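Local structure of endonuclease 2 (Arabidopsis thaliana, 4CXP) at residues Ala167-Ser172 against Glu234-Arg239. The protein cleaves RNA and single-stranded DNA, and less readily double-stranded DNA, as a metal-dependent type I nuclease that yields 5'-phosphorylated products. Numbering follows the deposited sequence. Where two conformers were deposited one is given.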
loop_
_atom_site.group_PDB
_atom_site.type_symbol
_atom_site.label_atom_id
_atom_site.label_comp_id
_atom_site.label_asym_id
_atom_site.label_seq_id
_atom_site.Cartn_x
_atom_site.Cartn_y
_atom_site.Cartn_z
ATOM N N ALA A 167 0.612 -16.218 11.252
ATOM C CA ALA A 167 0.367 -17.497 11.903
ATOM C C ALA A 167 1.671 -18.162 12.355
ATOM O O ALA A 167 1.856 -18.434 13.536
ATOM C CB ALA A 167 -0.408 -18.417 10.965
ATOM N N ASP A 168 2.559 -18.456 11.422
ATOM C CA ASP A 168 3.685 -19.316 11.689
ATOM C C ASP A 168 4.777 -18.615 12.458
ATOM O O ASP A 168 5.419 -19.227 13.315
ATOM C CB ASP A 168 4.331 -19.872 10.405
ATOM C CG ASP A 168 3.510 -20.885 9.653
ATOM O OD1 ASP A 168 2.315 -21.061 9.924
ATOM O OD2 ASP A 168 4.119 -21.524 8.726
ATOM N N LEU A 169 5.074 -17.371 12.109
ATOM C CA LEU A 169 6.196 -16.653 12.713
ATOM C C LEU A 169 5.773 -15.849 13.932
ATOM O O LEU A 169 6.531 -15.748 14.892
ATOM C CB LEU A 169 6.896 -15.739 11.695
ATOM C CG LEU A 169 7.394 -16.437 10.441
ATOM C CD1 LEU A 169 8.030 -15.421 9.516
ATOM C CD2 LEU A 169 8.363 -17.559 10.758
ATOM N N TYR A 170 4.564 -15.285 13.905
ATOM C CA TYR A 170 4.102 -14.418 14.966
ATOM C C TYR A 170 3.022 -15.055 15.824
ATOM O O TYR A 170 2.451 -14.388 16.691
ATOM C CB TYR A 170 3.662 -13.032 14.438
ATOM C CG TYR A 170 4.828 -12.294 13.812
ATOM C CD1 TYR A 170 5.706 -11.545 14.586
ATOM C CD2 TYR A 170 5.088 -12.382 12.463
ATOM C CE1 TYR A 170 6.800 -10.909 14.024
ATOM C CE2 TYR A 170 6.174 -11.757 11.902
ATOM C CZ TYR A 170 7.036 -11.025 12.670
ATOM O OH TYR A 170 8.107 -10.393 12.098
ATOM N N ASN A 171 2.772 -16.347 15.648
ATOM C CA ASN A 171 1.939 -17.078 16.602
ATOM C C ASN A 171 0.567 -16.428 16.773
ATOM O O ASN A 171 0.037 -16.375 17.869
ATOM C CB ASN A 171 2.661 -17.203 17.937
ATOM C CG ASN A 171 4.022 -17.826 17.765
ATOM O OD1 ASN A 171 4.136 -19.016 17.456
ATOM N ND2 ASN A 171 5.066 -17.034 17.947
ATOM N N SER A 172 0.010 -15.931 15.671
ATOM C CA SER A 172 -1.311 -15.304 15.654
ATOM C C SER A 172 -1.411 -14.018 16.468
ATOM O O SER A 172 -2.521 -13.577 16.775
ATOM C CB SER A 172 -2.369 -16.251 16.195
ATOM O OG SER A 172 -2.452 -16.104 17.606
ATOM N N GLU A 234 10.731 -21.620 0.356
ATOM C CA GLU A 234 11.819 -20.890 -0.283
ATOM C C GLU A 234 11.344 -19.498 -0.712
ATOM O O GLU A 234 12.022 -18.492 -0.471
ATOM C CB GLU A 234 12.369 -21.663 -1.473
ATOM C CG GLU A 234 13.526 -20.998 -2.174
ATOM C CD GLU A 234 13.986 -21.810 -3.367
ATOM O OE1 GLU A 234 13.370 -21.683 -4.446
ATOM O OE2 GLU A 234 14.946 -22.582 -3.219
ATOM N N TYR A 235 10.196 -19.439 -1.358
ATOM C CA TYR A 235 9.645 -18.164 -1.807
ATOM C C TYR A 235 9.240 -17.300 -0.614
ATOM O O TYR A 235 9.511 -16.110 -0.580
ATOM C CB TYR A 235 8.471 -18.407 -2.751
ATOM C CG TYR A 235 7.977 -17.172 -3.483
ATOM C CD1 TYR A 235 7.028 -16.318 -2.932
ATOM C CD2 TYR A 235 8.468 -16.857 -4.748
ATOM C CE1 TYR A 235 6.573 -15.226 -3.620
ATOM C CE2 TYR A 235 8.020 -15.748 -5.447
ATOM C CZ TYR A 235 7.052 -14.948 -4.883
ATOM O OH TYR A 235 6.550 -13.854 -5.530
ATOM N N PHE A 236 8.564 -17.900 0.354
ATOM C CA PHE A 236 8.128 -17.210 1.545
ATOM C C PHE A 236 9.274 -16.510 2.250
ATOM O O PHE A 236 9.215 -15.306 2.496
ATOM C CB PHE A 236 7.423 -18.207 2.468
ATOM C CG PHE A 236 7.038 -17.634 3.805
ATOM C CD1 PHE A 236 6.004 -16.735 3.925
ATOM C CD2 PHE A 236 7.728 -17.995 4.946
ATOM C CE1 PHE A 236 5.639 -16.228 5.158
ATOM C CE2 PHE A 236 7.382 -17.494 6.176
ATOM C CZ PHE A 236 6.333 -16.601 6.290
ATOM N N TYR A 237 10.310 -17.249 2.630
ATOM C CA TYR A 237 11.377 -16.654 3.422
ATOM C C TYR A 237 12.167 -15.633 2.634
ATOM O O TYR A 237 12.641 -14.653 3.189
ATOM C CB TYR A 237 12.303 -17.724 3.998
ATOM C CG TYR A 237 11.676 -18.535 5.097
ATOM C CD1 TYR A 237 11.299 -17.946 6.270
ATOM C CD2 TYR A 237 11.513 -19.901 4.958
ATOM C CE1 TYR A 237 10.739 -18.702 7.281
ATOM C CE2 TYR A 237 10.964 -20.663 5.958
ATOM C CZ TYR A 237 10.561 -20.057 7.116
ATOM O OH TYR A 237 10.016 -20.798 8.140
ATOM N N SER A 238 12.319 -15.842 1.339
ATOM C CA SER A 238 13.092 -14.907 0.551
ATOM C C SER A 238 12.332 -13.621 0.243
ATOM O O SER A 238 12.959 -12.589 0.099
ATOM C CB SER A 238 13.618 -15.547 -0.715
ATOM O OG SER A 238 12.604 -15.988 -1.549
ATOM N N ARG A 239 11.002 -13.677 0.148
ATOM C CA ARG A 239 10.203 -12.494 -0.160
ATOM C C ARG A 239 9.692 -11.777 1.075
ATOM O O ARG A 239 9.292 -10.622 0.967
ATOM C CB ARG A 239 9.042 -12.836 -1.109
ATOM C CG ARG A 239 9.427 -12.873 -2.568
ATOM C CD ARG A 239 10.529 -13.853 -2.930
ATOM N NE ARG A 239 10.716 -13.849 -4.369
ATOM C CZ ARG A 239 11.568 -14.613 -5.011
ATOM N NH1 ARG A 239 12.381 -15.400 -4.330
ATOM N NH2 ARG A 239 11.601 -14.559 -6.323
HETATM O O HOH W 1 7.317 -20.488 8.907
#
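L169, near the C-terminal end of helix 153-169, reaches across to F236 and Y237 near the start of the long C-terminal helix 233-262, and its two methyl groups meet different rings. CB points at the opposing helix and CG continues the chain outward, lying beside the backbone N and anti to the carbonyl carbon (chi1 -56°). From this fork CD1 goes to the far end of the F236 ring, where it sits obliquely 3.8 Å from CZ and 4.0 Å from CE2 of F236. CD2 approaches the edge of the neighbouring Y237 ring, close to its plane, with CE1 of Y237 4.4 Å away. F236 comes from the opposite direction, its CG anti to the backbone N (chi1 174°), which extends the ring toward L169; its CD2 also lies 3.7 Å above the Y237 ring plane, over the centre, so F236 CD2 covers one face of Y237 while L169 CD2 meets that ring's edge. Beside the apolar contact a water links the two segments, 2.8 Å from Y237 OH and weakly donating to D168 OD2 at 3.4 Å. F236 also packs on W146 of strand 143-146 and on T164 and A165 of helix 153-169. The arrangement is a small apolar helix-to-helix contact in the mainly helical S1/P1 nuclease fold, at the end of helix 153-169 away from its zinc ligands H154 and D158.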